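Local coordinates for rhusiopathiae surface protein B (PDB 3V10) that probably binds collagen as a cell-wall-anchored surface adhesin of Erysipelothrix rhusiopathiae, this chain being its collagen-binding region of the Collagen Hug type, at residues A[10-15]-A[29-34]; A[113-118]-A[310-315]; A[51-56]-A[139-144]; A[34-39]-A[109-114]. One frame throughout, in Å; residues are numbered along the deposited sequence.

Contact 1. Residues A[10-15]-A[29-34]; sequences FTQFDV and EFNLAF
Leu-32 of strand 28-35 packs its methyls against Phe-10 and Gln-12 of strand 10-16, and its side chain shows how the apolar face of this antiparallel pair is packed. Its CB carries CG anti to the backbone N (chi1 -178°), and CG comes 4.0 Å from CD2 of Phe-10. Of the two methyls, CD1 does most of the work: it lies 3.4 Å from the backbone O of Gln-12 and also meets CD2 of Phe-10, whereas CD2 of Leu-32 follows the same ring toward CE2. Farther along this face Phe-13 and Phe-30 run side by side, CE1 of Phe-13 meeting CD1 of Phe-30 at 4.0 Å. Val-15 sets CG1 over one face of the Phe-30 ring and presses CG2 to 3.5 Å from its CE1. Asp-14 and Asn-31 form a hydrogen-bonded pair; the Asn-31 N to Asp-14 O bond is 2.8 Å and nearly straight at 168°. At Thr-11 and Gln-12 the regular pairing breaks in a classic beta bulge, both residues facing Ala-33 and each offering its N-H, weakly, to the Ala-33 carbonyl. On the face that carries Gln-12 and Ala-33, their CB atoms sit 3.4 Å apart. The contact is therefore two-sided: aromatic and aliphatic groups turn into the Ig-like domain, and the side chains of Gln-12, Asp-14 and Asn-31 take the other face, where OD2 of Asp-14 bonds to Asn-16.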
loop_
_atom_site.group_PDB
_atom_site.type_symbol
_atom_site.label_atom_id
_atom_site.label_comp_id
_atom_site.label_asym_id
_atom_site.label_seq_id
_atom_site.Cartn_x
_atom_site.Cartn_y
_atom_site.Cartn_z
ATOM N N PHE A 10 -16.684 -20.153 9.143
ATOM C CA PHE A 10 -15.382 -19.783 8.608
ATOM C C PHE A 10 -14.393 -20.939 8.618
ATOM O O PHE A 10 -13.932 -21.386 9.673
ATOM C CB PHE A 10 -14.868 -18.574 9.384
ATOM C CG PHE A 10 -15.874 -17.458 9.442
ATOM C CD1 PHE A 10 -16.731 -17.327 10.530
ATOM C CD2 PHE A 10 -16.034 -16.596 8.360
ATOM C CE1 PHE A 10 -17.735 -16.357 10.537
ATOM C CE2 PHE A 10 -17.033 -15.628 8.357
ATOM C CZ PHE A 10 -17.884 -15.507 9.445
ATOM N N THR A 11 -14.071 -21.398 7.409
ATOM C CA THR A 11 -13.184 -22.535 7.182
ATOM C C THR A 11 -11.693 -22.238 7.047
ATOM O O THR A 11 -10.875 -23.161 7.077
ATOM C CB THR A 11 -13.615 -23.297 5.916
ATOM O OG1 THR A 11 -13.478 -22.437 4.780
ATOM C CG2 THR A 11 -15.069 -23.742 6.029
ATOM N N GLN A 12 -11.327 -20.970 6.889
ATOM C CA GLN A 12 -9.922 -20.613 6.746
ATOM C C GLN A 12 -9.660 -19.195 7.226
ATOM O O GLN A 12 -10.508 -18.316 7.077
ATOM C CB GLN A 12 -9.479 -20.743 5.280
ATOM C CG GLN A 12 -9.463 -22.177 4.754
ATOM C CD GLN A 12 -9.092 -22.268 3.286
ATOM O OE1 GLN A 12 -8.897 -21.252 2.614
ATOM N NE2 GLN A 12 -8.994 -23.493 2.776
ATOM N N PHE A 13 -8.482 -18.977 7.801
ATOM C CA PHE A 13 -8.112 -17.655 8.291
ATOM C C PHE A 13 -6.601 -17.527 8.412
ATOM O O PHE A 13 -5.954 -18.342 9.071
ATOM C CB PHE A 13 -8.767 -17.390 9.647
ATOM C CG PHE A 13 -8.350 -16.092 10.276
ATOM C CD1 PHE A 13 -8.370 -14.912 9.539
ATOM C CD2 PHE A 13 -7.920 -16.050 11.599
ATOM C CE1 PHE A 13 -7.965 -13.707 10.110
ATOM C CE2 PHE A 13 -7.511 -14.844 12.180
ATOM C CZ PHE A 13 -7.535 -13.675 11.430
ATOM N N ASP A 14 -6.040 -16.500 7.782
ATOM C CA ASP A 14 -4.600 -16.296 7.831
ATOM C C ASP A 14 -4.209 -14.831 7.660
ATOM O O ASP A 14 -4.875 -14.078 6.952
ATOM C CB ASP A 14 -3.928 -17.150 6.756
ATOM C CG ASP A 14 -2.437 -17.283 6.968
ATOM O OD1 ASP A 14 -2.017 -17.482 8.128
ATOM O OD2 ASP A 14 -1.689 -17.200 5.975
ATOM N N VAL A 15 -3.125 -14.435 8.319
ATOM C CA VAL A 15 -2.636 -13.062 8.248
ATOM C C VAL A 15 -1.226 -12.990 7.672
ATOM O O VAL A 15 -0.340 -13.755 8.060
ATOM C CB VAL A 15 -2.607 -12.402 9.644
ATOM C CG1 VAL A 15 -2.178 -10.944 9.516
ATOM C CG2 VAL A 15 -3.970 -12.511 10.303
ATOM N N GLU A 29 -2.220 -8.128 5.091
ATOM C CA GLU A 29 -3.264 -8.929 4.464
ATOM C C GLU A 29 -3.978 -9.943 5.338
ATOM O O GLU A 29 -3.367 -10.638 6.153
ATOM C CB GLU A 29 -2.690 -9.675 3.261
ATOM C CG GLU A 29 -2.035 -8.803 2.225
ATOM C CD GLU A 29 -1.160 -9.613 1.294
ATOM O OE1 GLU A 29 -1.642 -10.645 0.778
ATOM O OE2 GLU A 29 0.006 -9.221 1.083
ATOM N N PHE A 30 -5.287 -10.029 5.135
ATOM C CA PHE A 30 -6.119 -10.968 5.862
ATOM C C PHE A 30 -6.829 -11.834 4.837
ATOM O O PHE A 30 -7.432 -11.325 3.894
ATOM C CB PHE A 30 -7.149 -10.223 6.715
ATOM C CG PHE A 30 -6.553 -9.513 7.889
ATOM C CD1 PHE A 30 -6.368 -10.177 9.096
ATOM C CD2 PHE A 30 -6.141 -8.190 7.781
ATOM C CE1 PHE A 30 -5.781 -9.536 10.181
ATOM C CE2 PHE A 30 -5.549 -7.536 8.860
ATOM C CZ PHE A 30 -5.369 -8.211 10.064
ATOM N N ASN A 31 -6.723 -13.146 5.005
ATOM C CA ASN A 31 -7.381 -14.080 4.105
ATOM C C ASN A 31 -8.438 -14.824 4.903
ATOM O O ASN A 31 -8.161 -15.341 5.985
ATOM C CB ASN A 31 -6.376 -15.073 3.528
ATOM C CG ASN A 31 -7.047 -16.179 2.749
ATOM O OD1 ASN A 31 -7.530 -15.969 1.636
ATOM N ND2 ASN A 31 -7.100 -17.367 3.341
ATOM N N LEU A 32 -9.649 -14.879 4.364
ATOM C CA LEU A 32 -10.754 -15.537 5.042
ATOM C C LEU A 32 -11.593 -16.361 4.072
ATOM O O LEU A 32 -11.864 -15.941 2.947
ATOM C CB LEU A 32 -11.625 -14.471 5.722
ATOM C CG LEU A 32 -12.839 -14.894 6.545
ATOM C CD1 LEU A 32 -12.383 -15.582 7.828
ATOM C CD2 LEU A 32 -13.677 -13.660 6.868
ATOM N N ALA A 33 -11.999 -17.546 4.511
ATOM C CA ALA A 33 -12.821 -18.420 3.695
ATOM C C ALA A 33 -14.036 -18.829 4.511
ATOM O O ALA A 33 -13.946 -18.983 5.727
ATOM C CB ALA A 33 -12.026 -19.656 3.279
ATOM N N PHE A 34 -15.171 -18.991 3.847
ATOM C CA PHE A 34 -16.386 -19.411 4.529
ATOM C C PHE A 34 -17.259 -20.274 3.629
ATOM O O PHE A 34 -17.006 -20.401 2.427
ATOM C CB PHE A 34 -17.165 -18.186 5.040
ATOM C CG PHE A 34 -17.652 -17.269 3.957
ATOM C CD1 PHE A 34 -18.913 -17.443 3.398
ATOM C CD2 PHE A 34 -16.849 -16.229 3.496
ATOM C CE1 PHE A 34 -19.368 -16.594 2.395
ATOM C CE2 PHE A 34 -17.294 -15.376 2.493
ATOM C CZ PHE A 34 -18.558 -15.559 1.943
#

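Contact 2. Residues A[113-118]-A[310-315]; sequences GTINLK and DDATIG
Asp-310 pairs with Lys-118 at the point where the chain, having passed through the rest of the molecule, enters its last strand, 311-315. OD1 of Asp-310 accepts the backbone N-H of Lys-118 at 2.7 Å, and the donor meets it nearly along the C-O axis. The other oxygen, OD2, accepts a hydrogen bond from a water that also donates to the Lys-118 carbonyl O, so the carboxylate grips both polar backbone atoms of one residue, one directly and one through the water. The ammonium group of Lys-118 turns elsewhere, to the carbonyls of Asn-307 and Phe-309. Asp-311 next door has its CG between the backbone N and the carbonyl carbon (chi1 65°), which swings the carboxylate across Asn-116. There ND2 of Asn-116 gives a bent bond (138°) of 2.6 Å to the syn lone pair of OD1 of Asp-311, with the amide and carboxylate planes 48° apart. The backbones of Asn-116 and Asp-311 form a hydrogen-bonded pair as well, Asn-116 N to Asp-311 O being 2.8 Å. Thr-114 and Thr-313 repeat that pairing farther along, and between these two pairs CB of Ala-312 meets CG1 of Ile-115 at 4.1 Å. The donors from strand 112-123 would probably help to stabilise the carboxylates' negative charge; Arg-67 also lies against Asp-310. These bonds join the start of strand 311-315 to the N-terminal Ig-like domain, a C-terminal strand addition consistent with the latch of Collagen Hug adhesins.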
loop_
_atom_site.group_PDB
_atom_site.type_symbol
_atom_site.label_atom_id
_atom_site.label_comp_id
_atom_site.label_asym_id
_atom_site.label_seq_id
_atom_site.Cartn_x
_atom_site.Cartn_y
_atom_site.Cartn_z
ATOM N N GLY A 113 -17.009 -19.188 -0.266
ATOM C CA GLY A 113 -16.427 -17.923 -0.678
ATOM C C GLY A 113 -15.136 -17.603 0.042
ATOM O O GLY A 113 -14.800 -18.212 1.059
ATOM N N THR A 114 -14.417 -16.630 -0.504
ATOM C CA THR A 114 -13.141 -16.213 0.037
ATOM C C THR A 114 -13.055 -14.691 0.021
ATOM O O THR A 114 -13.605 -14.033 -0.861
ATOM C CB THR A 114 -11.987 -16.782 -0.814
ATOM O OG1 THR A 114 -12.266 -18.151 -1.150
ATOM C CG2 THR A 114 -10.677 -16.727 -0.044
ATOM N N ILE A 115 -12.374 -14.138 1.012
ATOM C CA ILE A 115 -12.197 -12.698 1.093
ATOM C C ILE A 115 -10.737 -12.427 1.389
ATOM O O ILE A 115 -10.175 -12.991 2.326
ATOM C CB ILE A 115 -13.034 -12.074 2.227
ATOM C CG1 ILE A 115 -14.525 -12.257 1.943
ATOM C CG2 ILE A 115 -12.677 -10.591 2.373
ATOM C CD1 ILE A 115 -15.422 -11.717 3.039
ATOM N N ASN A 116 -10.118 -11.584 0.573
ATOM C CA ASN A 116 -8.725 -11.218 0.771
ATOM C C ASN A 116 -8.739 -9.727 1.068
ATOM O O ASN A 116 -8.801 -8.896 0.164
ATOM C CB ASN A 116 -7.916 -11.541 -0.483
ATOM C CG ASN A 116 -7.804 -13.034 -0.723
ATOM O OD1 ASN A 116 -6.956 -13.707 -0.133
ATOM N ND2 ASN A 116 -8.677 -13.567 -1.572
ATOM N N LEU A 117 -8.709 -9.408 2.357
ATOM C CA LEU A 117 -8.769 -8.031 2.831
ATOM C C LEU A 117 -7.401 -7.389 2.999
ATOM O O LEU A 117 -6.483 -7.994 3.538
ATOM C CB LEU A 117 -9.520 -7.996 4.169
ATOM C CG LEU A 117 -9.610 -6.685 4.953
ATOM C CD1 LEU A 117 -10.448 -5.666 4.196
ATOM C CD2 LEU A 117 -10.243 -6.971 6.311
ATOM N N LYS A 118 -7.278 -6.151 2.530
ATOM C CA LYS A 118 -6.031 -5.411 2.641
ATOM C C LYS A 118 -6.220 -4.327 3.686
ATOM O O LYS A 118 -7.260 -3.669 3.715
ATOM C CB LYS A 118 -5.671 -4.784 1.291
ATOM C CG LYS A 118 -5.572 -5.799 0.165
ATOM C CD LYS A 118 -4.598 -6.908 0.532
ATOM C CE LYS A 118 -4.533 -7.988 -0.533
ATOM N NZ LYS A 118 -3.923 -7.481 -1.794
ATOM N N ASP A 310 -8.427 -5.153 -2.590
ATOM C CA ASP A 310 -9.223 -6.132 -1.864
ATOM C C ASP A 310 -9.871 -6.985 -2.937
ATOM O O ASP A 310 -10.103 -6.518 -4.049
ATOM C CB ASP A 310 -10.317 -5.440 -1.044
ATOM C CG ASP A 310 -9.755 -4.515 0.006
ATOM O OD1 ASP A 310 -9.165 -5.030 0.974
ATOM O OD2 ASP A 310 -9.889 -3.277 -0.137
ATOM N N ASP A 311 -10.142 -8.242 -2.625
ATOM C CA ASP A 311 -10.798 -9.102 -3.595
ATOM C C ASP A 311 -11.636 -10.120 -2.850
ATOM O O ASP A 311 -11.397 -10.392 -1.673
ATOM C CB ASP A 311 -9.772 -9.783 -4.514
ATOM C CG ASP A 311 -8.870 -10.749 -3.783
ATOM O OD1 ASP A 311 -9.375 -11.779 -3.288
ATOM O OD2 ASP A 311 -7.653 -10.481 -3.709
ATOM N N ALA A 312 -12.640 -10.655 -3.528
ATOM C CA ALA A 312 -13.524 -11.640 -2.920
ATOM C C ALA A 312 -14.261 -12.384 -4.016
ATOM O O ALA A 312 -14.479 -11.846 -5.101
ATOM C CB ALA A 312 -14.522 -10.947 -1.993
ATOM N N THR A 313 -14.640 -13.623 -3.727
ATOM C CA THR A 313 -15.349 -14.448 -4.691
ATOM C C THR A 313 -16.252 -15.430 -3.964
ATOM O O THR A 313 -15.992 -15.780 -2.814
ATOM C CB THR A 313 -14.368 -15.243 -5.565
ATOM O OG1 THR A 313 -15.082 -16.237 -6.308
ATOM C CG2 THR A 313 -13.317 -15.910 -4.705
ATOM N N ILE A 314 -17.315 -15.862 -4.636
ATOM C CA ILE A 314 -18.259 -16.806 -4.054
ATOM C C ILE A 314 -18.541 -17.892 -5.063
ATOM O O ILE A 314 -18.503 -17.630 -6.268
ATOM C CB ILE A 314 -19.576 -16.124 -3.690
ATOM C CG1 ILE A 314 -19.373 -15.169 -2.503
ATOM C CG2 ILE A 314 -20.653 -17.187 -3.384
ATOM C CD1 ILE A 314 -20.675 -14.594 -1.974
ATOM N N GLY A 315 -18.842 -19.097 -4.580
ATOM C CA GLY A 315 -19.063 -20.225 -5.473
ATOM C C GLY A 315 -20.179 -21.119 -5.023
ATOM O O GLY A 315 -20.497 -21.180 -3.848
HETATM O O HOH W 1 -9.102 -2.303 2.222
#

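Contact 3. Residues A[51-56]-A[139-144]; sequences FDLTLP and LGLGSL
Thr-54 and Leu-139 come together through one backbone hydrogen bond, Thr-54 N to Leu-139 O at 2.8 Å, with the donor standing 50° out of the carbonyl plane, where the end of strand 50-54 meets an irregular loop. A water bridges the two segments: it donates to the carbonyls of Asp-52 and Leu-139 and accepts from OG1 of Thr-54. Four leucines pack in two pairs. CD2 of Leu-53 lands 3.8 Å from CD1 of Leu-141 as the two side chains cross, and the other methyl of Leu-141, CD2, rests 3.6 Å from the Asp-52 carbonyl O. Leu-55 and Leu-139 instead run alongside each other, pointing the same way, their CD2 atoms 3.8 Å apart. With CG anti to its carbonyl carbon (chi1 -71°), Leu-139 brings that same methyl near the Thr-54 O too. After Leu-141 the loop folds back in a type I beta turn closed by Leu-144 N to Leu-141 O. The loop between strands 131-134 and 150-153 thus covers strand 50-54 of the N-terminal Ig-like domain, its leucines beside Phe-30 and Leu-32. Hydrophobic packing carries most of this contact, while a single direct bond and a shared water tie the loop's backbone to the strand.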
loop_
_atom_site.group_PDB
_atom_site.type_symbol
_atom_site.label_atom_id
_atom_site.label_comp_id
_atom_site.label_asym_id
_atom_site.label_seq_id
_atom_site.Cartn_x
_atom_site.Cartn_y
_atom_site.Cartn_z
ATOM N N PHE A 51 -22.133 -10.701 7.975
ATOM C CA PHE A 51 -21.141 -10.928 9.009
ATOM C C PHE A 51 -20.211 -9.731 8.975
ATOM O O PHE A 51 -20.053 -9.078 7.939
ATOM C CB PHE A 51 -20.365 -12.255 8.868
ATOM C CG PHE A 51 -19.625 -12.432 7.572
ATOM C CD1 PHE A 51 -20.169 -13.198 6.553
ATOM C CD2 PHE A 51 -18.340 -11.922 7.412
ATOM C CE1 PHE A 51 -19.440 -13.463 5.388
ATOM C CE2 PHE A 51 -17.606 -12.179 6.260
ATOM C CZ PHE A 51 -18.154 -12.952 5.246
ATOM N N ASP A 52 -19.629 -9.431 10.123
ATOM C CA ASP A 52 -18.750 -8.289 10.252
ATOM C C ASP A 52 -17.339 -8.635 10.656
ATOM O O ASP A 52 -17.113 -9.486 11.518
ATOM C CB ASP A 52 -19.342 -7.313 11.268
ATOM C CG ASP A 52 -20.657 -6.732 10.806
ATOM O OD1 ASP A 52 -20.653 -6.010 9.786
ATOM O OD2 ASP A 52 -21.693 -6.999 11.451
ATOM N N LEU A 53 -16.388 -7.945 10.038
ATOM C CA LEU A 53 -14.979 -8.139 10.338
ATOM C C LEU A 53 -14.511 -6.897 11.091
ATOM O O LEU A 53 -14.913 -5.780 10.764
ATOM C CB LEU A 53 -14.181 -8.302 9.039
ATOM C CG LEU A 53 -14.672 -9.419 8.111
ATOM C CD1 LEU A 53 -13.825 -9.458 6.843
ATOM C CD2 LEU A 53 -14.602 -10.747 8.837
ATOM N N THR A 54 -13.679 -7.095 12.106
ATOM C CA THR A 54 -13.171 -5.980 12.893
ATOM C C THR A 54 -11.657 -6.032 12.994
ATOM O O THR A 54 -11.107 -6.878 13.691
ATOM C CB THR A 54 -13.749 -5.989 14.317
ATOM O OG1 THR A 54 -15.179 -6.027 14.251
ATOM C CG2 THR A 54 -13.317 -4.742 15.076
ATOM N N LEU A 55 -10.989 -5.124 12.293
ATOM C CA LEU A 55 -9.540 -5.059 12.322
ATOM C C LEU A 55 -9.118 -4.656 13.736
ATOM O O LEU A 55 -9.783 -3.856 14.391
ATOM C CB LEU A 55 -9.043 -4.057 11.277
ATOM C CG LEU A 55 -9.244 -4.526 9.830
ATOM C CD1 LEU A 55 -9.110 -3.356 8.870
ATOM C CD2 LEU A 55 -8.237 -5.634 9.495
ATOM N N PRO A 56 -7.998 -5.207 14.222
ATOM C CA PRO A 56 -7.495 -4.915 15.568
ATOM C C PRO A 56 -6.920 -3.520 15.761
ATOM O O PRO A 56 -6.602 -2.822 14.801
ATOM C CB PRO A 56 -6.441 -5.999 15.773
ATOM C CG PRO A 56 -5.840 -6.091 14.393
ATOM C CD PRO A 56 -7.051 -6.055 13.474
ATOM N N LEU A 139 -10.242 -11.168 13.833
ATOM C CA LEU A 139 -11.122 -10.236 13.120
ATOM C C LEU A 139 -12.511 -10.144 13.743
ATOM O O LEU A 139 -13.471 -9.744 13.081
ATOM C CB LEU A 139 -11.252 -10.625 11.646
ATOM C CG LEU A 139 -10.012 -10.395 10.777
ATOM C CD1 LEU A 139 -10.310 -10.787 9.340
ATOM C CD2 LEU A 139 -9.599 -8.926 10.859
ATOM N N GLY A 140 -12.615 -10.513 15.014
ATOM C CA GLY A 140 -13.897 -10.456 15.692
ATOM C C GLY A 140 -14.768 -11.681 15.484
ATOM O O GLY A 140 -15.857 -11.775 16.045
ATOM N N LEU A 141 -14.295 -12.629 14.683
ATOM C CA LEU A 141 -15.051 -13.851 14.421
ATOM C C LEU A 141 -14.764 -14.832 15.561
ATOM O O LEU A 141 -13.741 -15.523 15.573
ATOM C CB LEU A 141 -14.639 -14.427 13.065
ATOM C CG LEU A 141 -14.709 -13.405 11.915
ATOM C CD1 LEU A 141 -14.122 -14.001 10.640
ATOM C CD2 LEU A 141 -16.150 -12.976 11.690
ATOM N N GLY A 142 -15.682 -14.865 16.525
ATOM C CA GLY A 142 -15.535 -15.699 17.707
ATOM C C GLY A 142 -15.236 -17.181 17.571
ATOM O O GLY A 142 -14.716 -17.790 18.509
ATOM N N SER A 143 -15.561 -17.767 16.426
ATOM C CA SER A 143 -15.326 -19.195 16.205
ATOM C C SER A 143 -13.873 -19.489 15.866
ATOM O O SER A 143 -13.429 -20.639 15.929
ATOM C CB SER A 143 -16.204 -19.697 15.060
ATOM O OG SER A 143 -15.813 -19.091 13.837
ATOM N N LEU A 144 -13.130 -18.449 15.508
ATOM C CA LEU A 144 -11.737 -18.625 15.124
ATOM C C LEU A 144 -10.741 -18.325 16.226
ATOM O O LEU A 144 -10.983 -17.477 17.090
ATOM C CB LEU A 144 -11.414 -17.734 13.921
ATOM C CG LEU A 144 -12.299 -17.904 12.686
ATOM C CD1 LEU A 144 -11.893 -16.886 11.635
ATOM C CD2 LEU A 144 -12.173 -19.326 12.145
HETATM O O HOH W 2 -16.459 -8.639 13.909
#

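Contact 4. Residues A[34-39]-A[109-114]; sequences FSDMNN and ENVTGT
Gly-113 lies over one face of the Phe-34 ring, its CA 4.3 Å from the ring centroid and 17° off the normal in a CH-pi contact. CA sits toward the rim at CZ, and the peptide group continues across the same face, with Gly-113 C above CE2. Phe-51 and Phe-99 also pack against this ring, in edge-to-face fashion. Because CG of Phe-34 stands between its backbone N and carbonyl carbon (chi1 63°), the ring folds toward strand 112-123, where the bare CA of glycine can come close. The same two residues form a hydrogen-bonded antiparallel pair: Phe-34 N to Gly-113 O is 2.9 Å, and Gly-113 N to Phe-34 O returns the bond. On the other face of the sheet CB of Ser-35 meets CG2 of Thr-112 at 3.8 Å. Past them the strands give way to loop, and the carboxylate of Asp-36 takes over as acceptor. Its OD2 receives the Val-111 N-H, with a weak return bond from Asp-36 N to the Val-111 carbonyl O; the modelled 2.5 Å between OD2 of Asp-36 and N of Val-111 is shorter than expected, and its exact length is doubtful. Lys-42 of strand 41-42 lies against Asp-36 and Asn-110, while the backbone of Ser-35 bonds to Ile-9. Strand 28-35 is accordingly held between strand 10-16 and strand 112-123, and on the far side of strand 112-123 the closing strand 311-315 pairs with Thr-114.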
loop_
_atom_site.group_PDB
_atom_site.type_symbol
_atom_site.label_atom_id
_atom_site.label_comp_id
_atom_site.label_asym_id
_atom_site.label_seq_id
_atom_site.Cartn_x
_atom_site.Cartn_y
_atom_site.Cartn_z
ATOM N N PHE A 34 -15.171 -18.991 3.847
ATOM C CA PHE A 34 -16.386 -19.411 4.529
ATOM C C PHE A 34 -17.259 -20.274 3.629
ATOM O O PHE A 34 -17.006 -20.401 2.427
ATOM C CB PHE A 34 -17.165 -18.186 5.040
ATOM C CG PHE A 34 -17.652 -17.269 3.957
ATOM C CD1 PHE A 34 -18.913 -17.443 3.398
ATOM C CD2 PHE A 34 -16.849 -16.229 3.496
ATOM C CE1 PHE A 34 -19.368 -16.594 2.395
ATOM C CE2 PHE A 34 -17.294 -15.376 2.493
ATOM C CZ PHE A 34 -18.558 -15.559 1.943
ATOM N N SER A 35 -18.271 -20.900 4.217
ATOM C CA SER A 35 -19.173 -21.739 3.449
ATOM C C SER A 35 -20.488 -21.862 4.197
ATOM O O SER A 35 -20.637 -21.323 5.295
ATOM C CB SER A 35 -18.566 -23.127 3.235
ATOM O OG SER A 35 -18.375 -23.786 4.475
ATOM N N ASP A 36 -21.438 -22.569 3.599
ATOM C CA ASP A 36 -22.743 -22.758 4.209
ATOM C C ASP A 36 -22.802 -23.919 5.202
ATOM O O ASP A 36 -23.880 -24.444 5.478
ATOM C CB ASP A 36 -23.810 -22.952 3.127
ATOM C CG ASP A 36 -23.409 -23.982 2.090
ATOM O OD1 ASP A 36 -22.565 -24.848 2.394
ATOM O OD2 ASP A 36 -23.953 -23.927 0.971
ATOM N N MET A 37 -21.650 -24.330 5.724
ATOM C CA MET A 37 -21.616 -25.404 6.716
ATOM C C MET A 37 -21.323 -24.765 8.066
ATOM O O MET A 37 -20.220 -24.265 8.302
ATOM C CB MET A 37 -20.528 -26.437 6.397
ATOM C CG MET A 37 -20.854 -27.386 5.254
ATOM S SD MET A 37 -22.494 -28.149 5.365
ATOM C CE MET A 37 -22.459 -28.901 6.905
ATOM N N ASN A 38 -22.317 -24.770 8.947
ATOM C CA ASN A 38 -22.162 -24.175 10.270
ATOM C C ASN A 38 -22.187 -25.239 11.365
ATOM O O ASN A 38 -23.245 -25.772 11.704
ATOM C CB ASN A 38 -23.269 -23.140 10.494
ATOM C CG ASN A 38 -23.161 -22.454 11.834
ATOM O OD1 ASN A 38 -22.086 -22.392 12.428
ATOM N ND2 ASN A 38 -24.277 -21.920 12.315
ATOM N N ASN A 39 -21.016 -25.543 11.921
ATOM C CA ASN A 39 -20.910 -26.557 12.961
ATOM C C ASN A 39 -21.418 -27.903 12.447
ATOM O O ASN A 39 -22.092 -28.648 13.160
ATOM C CB ASN A 39 -21.699 -26.132 14.205
ATOM C CG ASN A 39 -20.813 -25.526 15.276
ATOM O OD1 ASN A 39 -21.236 -24.642 16.019
ATOM N ND2 ASN A 39 -19.579 -26.012 15.369
ATOM N N GLU A 109 -27.141 -23.717 -4.495
ATOM C CA GLU A 109 -27.392 -24.784 -3.543
ATOM C C GLU A 109 -26.308 -24.767 -2.482
ATOM O O GLU A 109 -26.609 -24.650 -1.305
ATOM C CB GLU A 109 -27.392 -26.138 -4.257
ATOM C CG GLU A 109 -28.618 -26.383 -5.136
ATOM C CD GLU A 109 -28.601 -27.752 -5.801
ATOM O OE1 GLU A 109 -27.723 -27.996 -6.659
ATOM O OE2 GLU A 109 -29.468 -28.587 -5.461
ATOM N N ASN A 110 -25.048 -24.877 -2.894
ATOM C CA ASN A 110 -23.940 -24.869 -1.941
ATOM C C ASN A 110 -23.123 -23.601 -2.110
ATOM O O ASN A 110 -22.572 -23.346 -3.172
ATOM C CB ASN A 110 -23.043 -26.093 -2.136
ATOM C CG ASN A 110 -23.776 -27.398 -1.886
ATOM O OD1 ASN A 110 -24.510 -27.884 -2.742
ATOM N ND2 ASN A 110 -23.590 -27.962 -0.702
ATOM N N VAL A 111 -23.034 -22.811 -1.051
ATOM C CA VAL A 111 -22.310 -21.552 -1.105
ATOM C C VAL A 111 -20.976 -21.561 -0.357
ATOM O O VAL A 111 -20.895 -21.977 0.797
ATOM C CB VAL A 111 -23.195 -20.416 -0.543
ATOM C CG1 VAL A 111 -22.474 -19.085 -0.641
ATOM C CG2 VAL A 111 -24.516 -20.376 -1.299
ATOM N N THR A 112 -19.930 -21.111 -1.039
ATOM C CA THR A 112 -18.601 -21.011 -0.451
ATOM C C THR A 112 -18.052 -19.674 -0.923
ATOM O O THR A 112 -18.575 -19.084 -1.868
ATOM C CB THR A 112 -17.652 -22.115 -0.951
ATOM O OG1 THR A 112 -17.520 -22.021 -2.375
ATOM C CG2 THR A 112 -18.186 -23.497 -0.576
ATOM N N GLY A 113 -17.009 -19.188 -0.266
ATOM C CA GLY A 113 -16.427 -17.923 -0.678
ATOM C C GLY A 113 -15.136 -17.603 0.042
ATOM O O GLY A 113 -14.800 -18.212 1.059
ATOM N N THR A 114 -14.417 -16.630 -0.504
ATOM C CA THR A 114 -13.141 -16.213 0.037
ATOM C C THR A 114 -13.055 -14.691 0.021
ATOM O O THR A 114 -13.605 -14.033 -0.861
ATOM C CB THR A 114 -11.987 -16.782 -0.814
ATOM O OG1 THR A 114 -12.266 -18.151 -1.150
ATOM C CG2 THR A 114 -10.677 -16.727 -0.044
#

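How the contacts relate
All four contacts belong to the N-terminal Ig-like domain and reach one mixed sheet. Contacts 1, 4 and 2 lie on successive strands, 10-16, 28-35, 112-123 and 311-315: contact 1 and contact 4 share strand 28-35, and contact 4 and contact 2 share strand 112-123. Their centres are about 9 to 13 Å apart. Contact 3 packs over the apolar side, its centre about 10 Å from that of contact 1 and about 17 Å from that of contact 4. Along the chain contact 1 closes first, contact 2 begins where contact 4 ends, and contact 3 crosses both. Contact 2 brings the final strand back, after the C-terminal domain, into the first one, like the latching described for Collagen Hug adhesins.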